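Local coordinates for uncharacterized protein Rv2277c (Mycobacterium tuberculosis, PDB 5VUG) that probably hydrolyses phosphodiester bonds, as expected of a glycerophosphodiester phosphodiesterase domain with a TIM-barrel fold, at residues A[176-179]-A[180-184]. Residues are numbered along the deposited sequence; the frame is centred on the assembly and turned at random.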
loop_
_atom_site.group_PDB
_atom_site.type_symbol
_atom_site.label_atom_id
_atom_site.label_comp_id
_atom_site.label_asym_id
_atom_site.label_seq_id
_atom_site.Cartn_x
_atom_site.Cartn_y
_atom_site.Cartn_z
ATOM N N ARG A 176 15.779 4.954 -2.980
ATOM C CA ARG A 176 14.361 5.157 -2.701
ATOM C C ARG A 176 13.648 3.830 -2.448
ATOM O O ARG A 176 12.753 3.753 -1.599
ATOM C CB ARG A 176 13.700 5.951 -3.830
ATOM C CG ARG A 176 12.247 6.329 -3.562
ATOM C CD ARG A 176 11.757 7.297 -4.616
ATOM N NE ARG A 176 10.400 7.781 -4.368
ATOM C CZ ARG A 176 10.109 9.034 -4.028
ATOM N NH1 ARG A 176 11.077 9.940 -3.874
ATOM N NH2 ARG A 176 8.849 9.387 -3.847
ATOM N N ASP A 177 14.039 2.766 -3.159
ATOM C CA ASP A 177 13.420 1.462 -2.917
ATOM C C ASP A 177 13.517 1.060 -1.449
ATOM O O ASP A 177 12.545 0.564 -0.865
ATOM C CB ASP A 177 14.068 0.371 -3.775
ATOM C CG ASP A 177 13.701 0.463 -5.248
ATOM O OD1 ASP A 177 12.712 1.141 -5.590
ATOM O OD2 ASP A 177 14.401 -0.178 -6.068
ATOM N N VAL A 178 14.689 1.253 -0.839
ATOM C CA VAL A 178 14.882 0.832 0.548
ATOM C C VAL A 178 14.131 1.754 1.504
ATOM O O VAL A 178 13.442 1.297 2.427
ATOM C CB VAL A 178 16.383 0.750 0.878
ATOM C CG1 VAL A 178 16.588 0.494 2.373
ATOM C CG2 VAL A 178 17.045 -0.354 0.052
ATOM N N THR A 179 14.251 3.068 1.300
ATOM C CA THR A 179 13.516 4.021 2.129
ATOM C C THR A 179 12.020 3.734 2.098
ATOM O O THR A 179 11.362 3.679 3.148
ATOM C CB THR A 179 13.786 5.444 1.631
ATOM O OG1 THR A 179 15.167 5.769 1.832
ATOM C CG2 THR A 179 12.908 6.462 2.376
ATOM N N ARG A 180 11.466 3.531 0.896
ATOM C CA ARG A 180 10.032 3.275 0.764
ATOM C C ARG A 180 9.628 1.982 1.463
ATOM O O ARG A 180 8.572 1.920 2.106
ATOM C CB ARG A 180 9.636 3.217 -0.716
ATOM C CG ARG A 180 8.120 3.124 -0.958
ATOM C CD ARG A 180 7.755 3.017 -2.451
ATOM N NE ARG A 180 8.489 1.916 -3.067
ATOM C CZ ARG A 180 9.473 2.060 -3.951
ATOM N NH1 ARG A 180 9.821 3.269 -4.391
ATOM N NH2 ARG A 180 10.108 0.989 -4.403
ATOM N N GLN A 181 10.444 0.933 1.328
ATOM C CA GLN A 181 10.153 -0.334 1.990
ATOM C C GLN A 181 10.104 -0.164 3.505
ATOM O O GLN A 181 9.189 -0.664 4.170
ATOM C CB GLN A 181 11.221 -1.356 1.617
ATOM C CG GLN A 181 10.956 -2.725 2.203
ATOM C CD GLN A 181 9.816 -3.420 1.500
ATOM O OE1 GLN A 181 9.889 -3.698 0.301
ATOM N NE2 GLN A 181 8.747 -3.688 2.233
ATOM N N ARG A 182 11.085 0.549 4.069
ATOM C CA ARG A 182 11.115 0.727 5.515
ATOM C C ARG A 182 9.920 1.549 5.987
ATOM O O ARG A 182 9.299 1.219 7.006
ATOM C CB ARG A 182 12.434 1.371 5.951
ATOM C CG ARG A 182 12.718 1.158 7.429
ATOM C CD ARG A 182 14.011 1.808 7.916
ATOM N NE ARG A 182 15.220 1.276 7.286
ATOM C CZ ARG A 182 15.889 1.892 6.315
ATOM N NH1 ARG A 182 15.461 3.060 5.848
ATOM N NH2 ARG A 182 16.980 1.342 5.810
ATOM N N LEU A 183 9.567 2.603 5.245
ATOM C CA LEU A 183 8.433 3.437 5.634
ATOM C C LEU A 183 7.129 2.660 5.574
ATOM O O LEU A 183 6.278 2.799 6.460
ATOM C CB LEU A 183 8.338 4.654 4.719
ATOM C CG LEU A 183 9.368 5.750 4.973
ATOM C CD1 LEU A 183 9.293 6.747 3.827
ATOM C CD2 LEU A 183 9.128 6.427 6.339
ATOM N N PHE A 184 6.940 1.854 4.526
ATOM C CA PHE A 184 5.698 1.101 4.418
ATOM C C PHE A 184 5.644 -0.058 5.405
ATOM O O PHE A 184 4.563 -0.374 5.922
ATOM C CB PHE A 184 5.423 0.681 2.972
ATOM C CG PHE A 184 4.724 1.749 2.172
ATOM C CD1 PHE A 184 3.359 1.964 2.332
ATOM C CD2 PHE A 184 5.429 2.567 1.300
ATOM C CE1 PHE A 184 2.702 2.959 1.619
ATOM C CE2 PHE A 184 4.775 3.569 0.578
ATOM C CZ PHE A 184 3.408 3.757 0.740
HETATM O O HOH W 1 10.732 -1.019 -2.107
HETATM O O HOH W 2 12.024 3.756 -6.369
#
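Asp177 and Arg180, three residues apart on helix 176-189, form a salt bridge in which NH2 of Arg180 reaches OD1 of Asp177 at 2.9 Å. The nitrogen meets the oxygen from above the carboxylate, 39° out of its plane; the carboxylate and guanidinium planes are 68° apart. Aspartate offers a short acidic arm, and arginine a long chain whose bend at chi3 (53°) turns the guanidinium back while keeping donors for other partners. On this looser side, where Asp177 is partly exposed, one water bridges OD1 and NH1. Glu214 of the second subunit forms a salt bridge with NH1, and Ser223 of that subunit a hydrogen bond with NE.

The barrel-facing flank is tight. CG2 of Thr179 makes apolar contact with CD1 of Leu183 at 3.9 Å. Both residues pack on Phe238, Thr179 also on Ala202 and Leu183 on Phe204: leucine suits these rings, while threonine adds a hydroxyl for Glu174. On another flank, CG1 of Val178 rests 3.6 Å from NH2 of Arg182, whose guanidinium is held by Glu174, Pro194 and Gln195.

Backbone bonds such as Arg180 N to Arg176 O (2.8 Å) repeat the i to i+4 pattern of an alpha-helix, here between strands 171-172 and 201-205, outside a TIM barrel.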